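Local atomic coordinates of ArCE4A (Arthrobacter sp. AW19M34-1, PDB entry 5LFZ), a protein that probably removes acetyl groups from N-acetylated sugar polymers by metal-dependent hydrolysis, as a carbohydrate esterase family 4 deacetylase. Residues T30-P35 with L171-H176; F55-K60 with H77-H82; L140-T145 with P166-L171. One frame throughout, in Å; residues are numbered along the deposited sequence.

Contact 1 of 3, residues T30-P35 with L171-H176; sequences TFDDGP and LMHDIH. With NI (nickel (II) ion), chain B.
Thr30 to Asp32 pair in parallel with Leu171 to His173, the short strand axes 4.4 Å apart and twisted by 44°. Met172 N donates to Thr30 O, Asp32 N to Met172 O, and Asp174 N to Asp32 O at 2.9 Å, so the bonding pattern carries on to Asp174, beyond the last bridged pair Asp32-His173. On the face of Phe31 and Met172, the thioether chain lies alongside the ring in a Met-aromatic contact: bent at chi3 (-70°), it brings Met172 CE to 3.5 Å from Phe31 CZ. These two apolar side chains suit a face backed by Val183 and Leu186 of helix 177-192. Residues 30-35 carry the TFDDGP sequence of the NodB homology domain, and the metal site opens here. Asp33 OD1 binds the nickel ion at 2.1 Å, with His82 and His86 as the other protein ligands. Asp33 OD2 sits 3.4 Å from His173 CD2 at the edge of the imidazole, carboxylate and ring planes being 71° apart. Asp32 does not bind the metal: its OD2 accepts from a nickel-bound water at 2.7 Å, which also bonds to His173 NE2, while OD1 forms a salt bridge with Arg120. Beside the site, Ile175 CG2 packs against Asp33 CB at 3.4 Å.

Contact 2 of 3, residues F55-K60 with H77-H82; sequences FFVLGK and HQIGSH. With NI (nickel (II) ion), chain B.
The nickel site of this NodB-type deacetylase receives one of its ligands from the end of a parallel strand pair, where His82 follows strand 78-81 and lies against Phe56, Val57 and Leu58. His82 NE2 binds the ion at 2.1 Å; its CG stands anti to the backbone N (chi1 -158°), which sends the imidazole forward from the strand end to the metal. The other ring nitrogen, ND1, is hydrogen-bonded to Arg120 O, so both nitrogens are engaged and the ring's rotation is fixed. Behind it, His82 N donates to Val57 O at 2.9 Å, and Leu58 CD2 reaches His82 O at 3.5 Å. Phe55 N to Gln78 O, Gly80 N to Phe55 O and Val57 N to Gly80 O bond the strands further back. Gly80 suits its place because a side chain would run into the Phe56 ring, whose CD2 lies 3.8 Å from Gly80 CA. At the far end Phe55 and His77 make a T-shaped pair: Phe55 CE1 points into the imidazole face, 3.9 Å from His77 CG, with the planes at 83°. Val57 CG2 and Ile79 CG2 meet at 3.9 Å, branched aliphatics that both touch Ile108 of helix 94-112. Helix 66-74 packs on Phe55 and Ile79, helix 39-48 on Phe55 and His77, and strand 26-32 bonds to the other edge of strand 54-57.

Contact 3 of 3, residues L140-T145 with P166-L171; sequences LWDVDT and PGSIIL
Chi1 of 66° at Asp142 sets the carboxylate between its backbone N and carbonyl carbon, turning it to Ser168 and Ile169; the like torsion at Trp141 (60°) turns the indole so that one face meets Leu171. The contact joins strand 143-144 to strand 168-173, an edge pairing in the parallel sheet of the NodB fold. Asp142 OD2 accepts from Ser168 OG on its syn lone pair at 2.6 Å, and Asp142 OD1 accepts from Ile169 N at 2.7 Å, so the carboxylate grips a hydroxyl and a backbone N-H together. With an alanine here both acceptors go, which is likely to leave Ile169 N without this partner and Ser168 OG with only its link to Lys165 N. Ile169 O answers with two bonds, from Asp142 N and Val143 N. Leu171 N donates almost straight to Val143 O. Leu171 CD2 sits 3.7 Å from the centroid of the Trp141 six-membered ring, a CH-pi contact suited to a leucine, whose branched end sets a methyl over the ring. Arg120 touches both side chains. Thr145 uses both of its branches: CG2 meets Ile170 CG2 at 3.6 Å, beside Ala160 of helix 153-163, and Thr145 OG1 joins Thr145 N in donating to Leu171 O, the hydroxyl at 2.8 Å and in the carbonyl plane.

In the fold
From the N terminus, strand 26-32 runs first, and the segment at its end, 30-35, waits for its partner until 171-176, so contact 1 closes the longest loop. Nested inside it, contact 2 closes the helical crossover from 55-60 to 77-82, and later contact 3 closes the one from 140-145 to 166-171; these two follow in series and do not touch. Strand 26-32 lies between strands 54-57 and 168-173: Phe31 O accepts from Phe56 N on one side, and Thr30 OG1 bonds to Ile170 O on the other. Leu171 belongs to contacts 1 and 3. Contacts 1 and 2 meet again at the nickel ion, which takes Asp33 from one and His82 from the other.

Contact 1 of 3, residues T30-P35 with L171-H176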
loop_
_atom_site.group_PDB
_atom_site.type_symbol
_atom_site.label_atom_id
_atom_site.label_comp_id
_atom_site.label_asym_id
_atom_site.label_seq_id
_atom_site.Cartn_x
_atom_site.Cartn_y
_atom_site.Cartn_z
ATOM N N THR A 30 1.568 -0.126 -4.712
ATOM C CA THR A 30 1.167 0.261 -3.364
ATOM C C THR A 30 1.578 1.706 -3.073
ATOM O O THR A 30 2.597 2.200 -3.574
ATOM C CB THR A 30 1.751 -0.695 -2.279
ATOM O OG1 THR A 30 3.168 -0.525 -2.176
ATOM C CG2 THR A 30 1.436 -2.157 -2.605
ATOM N N PHE A 31 0.754 2.387 -2.284
ATOM C CA PHE A 31 0.963 3.799 -1.970
ATOM C C PHE A 31 0.885 4.029 -0.470
ATOM O O PHE A 31 -0.124 3.696 0.155
ATOM C CB PHE A 31 -0.073 4.672 -2.675
ATOM C CG PHE A 31 -0.025 4.591 -4.176
ATOM C CD1 PHE A 31 0.831 5.406 -4.902
ATOM C CD2 PHE A 31 -0.836 3.699 -4.859
ATOM C CE1 PHE A 31 0.865 5.333 -6.276
ATOM C CE2 PHE A 31 -0.800 3.619 -6.235
ATOM C CZ PHE A 31 0.051 4.436 -6.944
ATOM N N ASP A 32 1.942 4.596 0.107
ATOM C CA ASP A 32 2.006 4.831 1.553
ATOM C C ASP A 32 1.713 6.265 1.937
ATOM O O ASP A 32 1.948 7.183 1.145
ATOM C CB ASP A 32 3.395 4.504 2.110
ATOM C CG ASP A 32 3.656 3.031 2.236
ATOM O OD1 ASP A 32 2.849 2.225 1.736
ATOM O OD2 ASP A 32 4.703 2.686 2.829
ATOM N N ASP A 33 1.240 6.432 3.176
ATOM C CA ASP A 33 1.270 7.701 3.925
ATOM C C ASP A 33 0.086 8.614 3.643
ATOM O O ASP A 33 0.002 9.715 4.203
ATOM C CB ASP A 33 2.549 8.507 3.654
ATOM C CG ASP A 33 3.814 7.867 4.204
ATOM O OD1 ASP A 33 3.781 6.739 4.726
ATOM O OD2 ASP A 33 4.871 8.515 4.080
ATOM N N GLY A 34 -0.810 8.189 2.760
ATOM C CA GLY A 34 -2.029 8.930 2.509
ATOM C C GLY A 34 -3.090 8.597 3.541
ATOM O O GLY A 34 -2.801 7.944 4.545
ATOM N N PRO A 35 -4.325 9.053 3.313
ATOM C CA PRO A 35 -4.745 9.905 2.193
ATOM C C PRO A 35 -4.287 11.356 2.346
ATOM O O PRO A 35 -3.926 11.804 3.440
ATOM C CB PRO A 35 -6.268 9.805 2.237
ATOM C CG PRO A 35 -6.573 9.514 3.675
ATOM C CD PRO A 35 -5.454 8.668 4.181
ATOM N N LEU A 171 6.682 0.005 -3.994
ATOM C CA LEU A 171 6.460 1.049 -2.990
ATOM C C LEU A 171 6.506 2.447 -3.587
ATOM O O LEU A 171 7.520 2.860 -4.152
ATOM C CB LEU A 171 7.500 0.949 -1.866
ATOM C CG LEU A 171 7.500 2.088 -0.837
ATOM C CD1 LEU A 171 6.233 2.072 0.000
ATOM C CD2 LEU A 171 8.732 2.009 0.059
ATOM N N MET A 172 5.396 3.163 -3.450
ATOM C CA MET A 172 5.316 4.575 -3.772
ATOM C C MET A 172 4.611 5.296 -2.636
ATOM O O MET A 172 4.068 4.657 -1.726
ATOM C CB MET A 172 4.576 4.798 -5.088
ATOM C CG MET A 172 5.336 4.288 -6.292
ATOM S SD MET A 172 4.294 4.237 -7.755
ATOM C CE MET A 172 3.198 2.886 -7.324
ATOM N N HIS A 173 4.627 6.621 -2.693
ATOM C CA HIS A 173 4.031 7.442 -1.656
ATOM C C HIS A 173 2.977 8.381 -2.198
ATOM O O HIS A 173 3.190 9.119 -3.164
ATOM C CB HIS A 173 5.112 8.225 -0.913
ATOM C CG HIS A 173 6.010 7.351 -0.099
ATOM N ND1 HIS A 173 6.992 6.567 -0.660
ATOM C CD2 HIS A 173 6.030 7.091 1.231
ATOM C CE1 HIS A 173 7.595 5.874 0.293
ATOM N NE2 HIS A 173 7.034 6.178 1.448
ATOM N N ASP A 174 1.822 8.315 -1.552
ATOM C CA ASP A 174 0.723 9.229 -1.775
ATOM C C ASP A 174 0.896 10.463 -0.878
ATOM O O ASP A 174 0.104 10.701 0.038
ATOM C CB ASP A 174 -0.595 8.505 -1.482
ATOM C CG ASP A 174 -1.807 9.356 -1.750
ATOM O OD1 ASP A 174 -1.669 10.426 -2.387
ATOM O OD2 ASP A 174 -2.901 8.945 -1.303
ATOM N N ILE A 175 1.958 11.227 -1.111
ATOM C CA ILE A 175 2.210 12.430 -0.315
ATOM C C ILE A 175 2.533 13.618 -1.194
ATOM O O ILE A 175 2.682 14.731 -0.713
ATOM C CB ILE A 175 3.387 12.253 0.676
ATOM C CG1 ILE A 175 4.677 11.874 -0.053
ATOM C CG2 ILE A 175 3.066 11.212 1.691
ATOM C CD1 ILE A 175 5.936 11.929 0.799
ATOM N N HIS A 176 2.651 13.376 -2.490
ATOM C CA HIS A 176 3.279 14.351 -3.367
ATOM C C HIS A 176 2.771 14.219 -4.793
ATOM O O HIS A 176 2.291 13.159 -5.198
ATOM C CB HIS A 176 4.806 14.200 -3.240
ATOM C CG HIS A 176 5.313 12.822 -3.542
ATOM N ND1 HIS A 176 6.291 12.567 -4.477
ATOM C CD2 HIS A 176 4.878 11.615 -3.120
ATOM C CE1 HIS A 176 6.509 11.263 -4.533
ATOM N NE2 HIS A 176 5.649 10.662 -3.738
HETATM NI NI NI B . 5.383 5.616 5.375
HETATM O O HOH W 1 6.172 4.663 3.881
HETATM O O HOH W 2 6.769 7.016 4.670
HETATM O O HOH W 3 7.058 4.381 5.898
#

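Contact 2 of 3, residues F55-K60 with H77-H82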
loop_
_atom_site.group_PDB
_atom_site.type_symbol
_atom_site.label_atom_id
_atom_site.label_comp_id
_atom_site.label_asym_id
_atom_site.label_seq_id
_atom_site.Cartn_x
_atom_site.Cartn_y
_atom_site.Cartn_z
ATOM N N PHE A 55 -3.566 0.882 -0.743
ATOM C CA PHE A 55 -3.220 2.107 -0.046
ATOM C C PHE A 55 -2.964 1.823 1.419
ATOM O O PHE A 55 -3.875 1.436 2.146
ATOM C CB PHE A 55 -4.339 3.145 -0.205
ATOM C CG PHE A 55 -4.540 3.602 -1.623
ATOM C CD1 PHE A 55 -5.399 2.927 -2.477
ATOM C CD2 PHE A 55 -3.851 4.705 -2.104
ATOM C CE1 PHE A 55 -5.572 3.350 -3.787
ATOM C CE2 PHE A 55 -4.023 5.132 -3.409
ATOM C CZ PHE A 55 -4.887 4.449 -4.253
ATOM N N PHE A 56 -1.717 1.967 1.848
ATOM C CA PHE A 56 -1.396 1.818 3.259
ATOM C C PHE A 56 -1.545 3.172 3.937
ATOM O O PHE A 56 -0.673 4.037 3.847
ATOM C CB PHE A 56 -0.004 1.239 3.435
ATOM C CG PHE A 56 0.093 -0.187 2.994
ATOM C CD1 PHE A 56 0.496 -0.512 1.708
ATOM C CD2 PHE A 56 -0.266 -1.209 3.858
ATOM C CE1 PHE A 56 0.570 -1.830 1.301
ATOM C CE2 PHE A 56 -0.190 -2.530 3.463
ATOM C CZ PHE A 56 0.217 -2.846 2.181
ATOM N N VAL A 57 -2.674 3.349 4.612
ATOM C CA VAL A 57 -3.074 4.670 5.072
ATOM C C VAL A 57 -2.627 4.984 6.497
ATOM O O VAL A 57 -2.530 4.100 7.353
ATOM C CB VAL A 57 -4.602 4.843 4.982
ATOM C CG1 VAL A 57 -5.054 4.766 3.546
ATOM C CG2 VAL A 57 -5.334 3.785 5.834
ATOM N N LEU A 58 -2.347 6.258 6.736
ATOM C CA LEU A 58 -2.056 6.744 8.080
ATOM C C LEU A 58 -3.349 7.088 8.804
ATOM O O LEU A 58 -4.125 7.904 8.318
ATOM C CB LEU A 58 -1.143 7.970 8.027
ATOM C CG LEU A 58 0.337 7.667 7.824
ATOM C CD1 LEU A 58 1.122 8.949 7.585
ATOM C CD2 LEU A 58 0.884 6.929 9.037
ATOM N N GLY A 59 -3.580 6.471 9.960
ATOM C CA GLY A 59 -4.815 6.671 10.692
ATOM C C GLY A 59 -5.134 8.127 10.973
ATOM O O GLY A 59 -6.290 8.540 10.889
ATOM N N LYS A 60 -4.108 8.908 11.295
ATOM C CA LYS A 60 -4.285 10.330 11.575
ATOM C C LYS A 60 -4.870 11.062 10.364
ATOM O O LYS A 60 -5.643 12.009 10.518
ATOM C CB LYS A 60 -2.950 10.967 11.984
ATOM C CG LYS A 60 -1.900 10.945 10.879
ATOM C CD LYS A 60 -0.563 11.524 11.317
ATOM C CE LYS A 60 0.450 11.439 10.179
ATOM N NZ LYS A 60 1.792 11.959 10.563
ATOM N N HIS A 77 -10.072 -1.009 -4.857
ATOM C CA HIS A 77 -8.753 -0.954 -4.242
ATOM C C HIS A 77 -8.750 -1.660 -2.893
ATOM O O HIS A 77 -9.801 -2.082 -2.391
ATOM C CB HIS A 77 -8.310 0.502 -4.100
ATOM C CG HIS A 77 -8.396 1.270 -5.380
ATOM N ND1 HIS A 77 -7.503 1.092 -6.415
ATOM C CD2 HIS A 77 -9.303 2.177 -5.820
ATOM C CE1 HIS A 77 -7.837 1.875 -7.425
ATOM N NE2 HIS A 77 -8.926 2.545 -7.089
ATOM N N GLN A 78 -7.562 -1.800 -2.318
ATOM C CA GLN A 78 -7.413 -2.385 -0.996
ATOM C C GLN A 78 -6.852 -1.375 -0.010
ATOM O O GLN A 78 -5.917 -0.645 -0.321
ATOM C CB GLN A 78 -6.512 -3.618 -1.050
ATOM C CG GLN A 78 -6.364 -4.292 0.300
ATOM C CD GLN A 78 -5.632 -5.607 0.225
ATOM O OE1 GLN A 78 -5.057 -5.957 -0.804
ATOM N NE2 GLN A 78 -5.645 -6.349 1.326
ATOM N N ILE A 79 -7.432 -1.329 1.183
ATOM C CA ILE A 79 -6.922 -0.469 2.238
ATOM C C ILE A 79 -6.105 -1.280 3.238
ATOM O O ILE A 79 -6.591 -2.279 3.788
ATOM C CB ILE A 79 -8.066 0.252 2.970
ATOM C CG1 ILE A 79 -8.911 1.044 1.961
ATOM C CG2 ILE A 79 -7.518 1.128 4.094
ATOM C CD1 ILE A 79 -10.202 1.593 2.521
ATOM N N GLY A 80 -4.865 -0.855 3.461
ATOM C CA GLY A 80 -4.021 -1.443 4.486
ATOM C C GLY A 80 -3.711 -0.419 5.565
ATOM O O GLY A 80 -3.919 0.779 5.370
ATOM N N SER A 81 -3.223 -0.883 6.712
ATOM C CA SER A 81 -2.824 0.017 7.787
ATOM C C SER A 81 -1.353 0.403 7.681
ATOM O O SER A 81 -0.507 -0.443 7.395
ATOM C CB SER A 81 -3.086 -0.631 9.149
ATOM O OG SER A 81 -2.507 0.136 10.191
ATOM N N HIS A 82 -1.055 1.684 7.900
ATOM C CA HIS A 82 0.325 2.155 7.985
ATOM C C HIS A 82 0.611 2.716 9.382
ATOM O O HIS A 82 1.519 3.529 9.550
ATOM C CB HIS A 82 0.584 3.224 6.909
ATOM C CG HIS A 82 2.029 3.417 6.551
ATOM N ND1 HIS A 82 2.964 2.404 6.590
ATOM C CD2 HIS A 82 2.686 4.513 6.104
ATOM C CE1 HIS A 82 4.135 2.870 6.197
ATOM N NE2 HIS A 82 3.996 4.151 5.896
HETATM NI NI NI B . 5.383 5.616 5.375
HETATM O O HOH W 1 6.172 4.663 3.881
HETATM O O HOH W 3 7.058 4.381 5.898
HETATM O O HOH W 2 6.769 7.016 4.670
#

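Contact 3 of 3, residues L140-T145 with P166-L171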
loop_
_atom_site.group_PDB
_atom_site.type_symbol
_atom_site.label_atom_id
_atom_site.label_comp_id
_atom_site.label_asym_id
_atom_site.label_seq_id
_atom_site.Cartn_x
_atom_site.Cartn_y
_atom_site.Cartn_z
ATOM N N LEU A 140 5.762 -5.706 3.277
ATOM C CA LEU A 140 6.835 -4.797 2.888
ATOM C C LEU A 140 6.803 -4.625 1.377
ATOM O O LEU A 140 5.735 -4.418 0.803
ATOM C CB LEU A 140 8.196 -5.314 3.363
ATOM C CG LEU A 140 8.485 -5.240 4.871
ATOM C CD1 LEU A 140 8.117 -3.880 5.443
ATOM C CD2 LEU A 140 7.771 -6.333 5.629
ATOM N N TRP A 141 7.967 -4.719 0.737
ATOM C CA TRP A 141 8.096 -4.442 -0.693
ATOM C C TRP A 141 9.424 -4.967 -1.230
ATOM O O TRP A 141 10.368 -5.176 -0.470
ATOM C CB TRP A 141 8.001 -2.934 -0.959
ATOM C CG TRP A 141 9.087 -2.157 -0.259
ATOM C CD1 TRP A 141 10.338 -1.862 -0.744
ATOM C CD2 TRP A 141 9.023 -1.593 1.052
ATOM N NE1 TRP A 141 11.051 -1.150 0.191
ATOM C CE2 TRP A 141 10.265 -0.972 1.304
ATOM C CE3 TRP A 141 8.032 -1.549 2.042
ATOM C CZ2 TRP A 141 10.539 -0.307 2.499
ATOM C CZ3 TRP A 141 8.308 -0.894 3.228
ATOM C CH2 TRP A 141 9.549 -0.282 3.448
ATOM N N ASP A 142 9.516 -5.154 -2.541
ATOM C CA ASP A 142 10.798 -5.533 -3.119
ATOM C C ASP A 142 11.300 -4.458 -4.078
ATOM O O ASP A 142 12.466 -4.460 -4.455
ATOM C CB ASP A 142 10.707 -6.897 -3.816
ATOM C CG ASP A 142 9.801 -6.881 -5.023
ATOM O OD1 ASP A 142 8.797 -6.146 -5.005
ATOM O OD2 ASP A 142 10.091 -7.614 -5.994
ATOM N N VAL A 143 10.417 -3.537 -4.458
ATOM C CA VAL A 143 10.806 -2.417 -5.310
ATOM C C VAL A 143 10.509 -1.090 -4.629
ATOM O O VAL A 143 9.351 -0.720 -4.458
ATOM C CB VAL A 143 10.079 -2.440 -6.668
ATOM C CG1 VAL A 143 10.516 -1.247 -7.518
ATOM C CG2 VAL A 143 10.338 -3.751 -7.392
ATOM N N ASP A 144 11.565 -0.387 -4.237
ATOM C CA ASP A 144 11.439 0.946 -3.663
ATOM C C ASP A 144 11.681 1.988 -4.756
ATOM O O ASP A 144 12.809 2.146 -5.226
ATOM C CB ASP A 144 12.436 1.128 -2.515
ATOM C CG ASP A 144 12.296 2.467 -1.808
ATOM O OD1 ASP A 144 11.504 3.323 -2.251
ATOM O OD2 ASP A 144 13.005 2.669 -0.802
ATOM N N THR A 145 10.639 2.714 -5.154
ATOM C CA THR A 145 10.804 3.709 -6.217
ATOM C C THR A 145 11.609 4.922 -5.769
ATOM O O THR A 145 11.990 5.764 -6.593
ATOM C CB THR A 145 9.455 4.211 -6.743
ATOM O OG1 THR A 145 8.737 4.849 -5.678
ATOM C CG2 THR A 145 8.647 3.065 -7.308
ATOM N N PRO A 166 7.771 -10.610 -11.857
ATOM C CA PRO A 166 6.529 -11.268 -11.442
ATOM C C PRO A 166 6.480 -11.480 -9.930
ATOM O O PRO A 166 7.438 -11.999 -9.356
ATOM C CB PRO A 166 6.577 -12.604 -12.187
ATOM C CG PRO A 166 7.428 -12.336 -13.375
ATOM C CD PRO A 166 8.449 -11.338 -12.945
ATOM N N GLY A 167 5.386 -11.057 -9.298
ATOM C CA GLY A 167 5.228 -11.204 -7.862
ATOM C C GLY A 167 5.667 -9.989 -7.064
ATOM O O GLY A 167 5.580 -9.982 -5.837
ATOM N N SER A 168 6.132 -8.952 -7.756
ATOM C CA SER A 168 6.659 -7.763 -7.087
ATOM C C SER A 168 5.619 -6.884 -6.398
ATOM O O SER A 168 4.453 -6.822 -6.792
ATOM C CB SER A 168 7.439 -6.900 -8.082
ATOM O OG SER A 168 8.752 -7.389 -8.263
ATOM N N ILE A 169 6.086 -6.194 -5.364
ATOM C CA ILE A 169 5.317 -5.188 -4.653
ATOM C C ILE A 169 6.054 -3.859 -4.775
ATOM O O ILE A 169 7.170 -3.720 -4.281
ATOM C CB ILE A 169 5.132 -5.546 -3.171
ATOM C CG1 ILE A 169 4.374 -6.873 -3.031
ATOM C CG2 ILE A 169 4.424 -4.418 -2.433
ATOM C CD1 ILE A 169 4.272 -7.371 -1.600
ATOM N N ILE A 170 5.430 -2.889 -5.430
ATOM C CA ILE A 170 6.087 -1.615 -5.699
ATOM C C ILE A 170 5.687 -0.581 -4.658
ATOM O O ILE A 170 4.498 -0.340 -4.452
ATOM C CB ILE A 170 5.737 -1.090 -7.101
ATOM C CG1 ILE A 170 6.083 -2.141 -8.161
ATOM C CG2 ILE A 170 6.454 0.230 -7.373
ATOM C CD1 ILE A 170 5.767 -1.699 -9.571
ATOM N N LEU A 171 6.682 0.005 -3.994
ATOM C CA LEU A 171 6.460 1.049 -2.990
ATOM C C LEU A 171 6.506 2.447 -3.587
ATOM O O LEU A 171 7.520 2.860 -4.152
ATOM C CB LEU A 171 7.500 0.949 -1.866
ATOM C CG LEU A 171 7.500 2.088 -0.837
ATOM C CD1 LEU A 171 6.233 2.072 0.000
ATOM C CD2 LEU A 171 8.732 2.009 0.059
#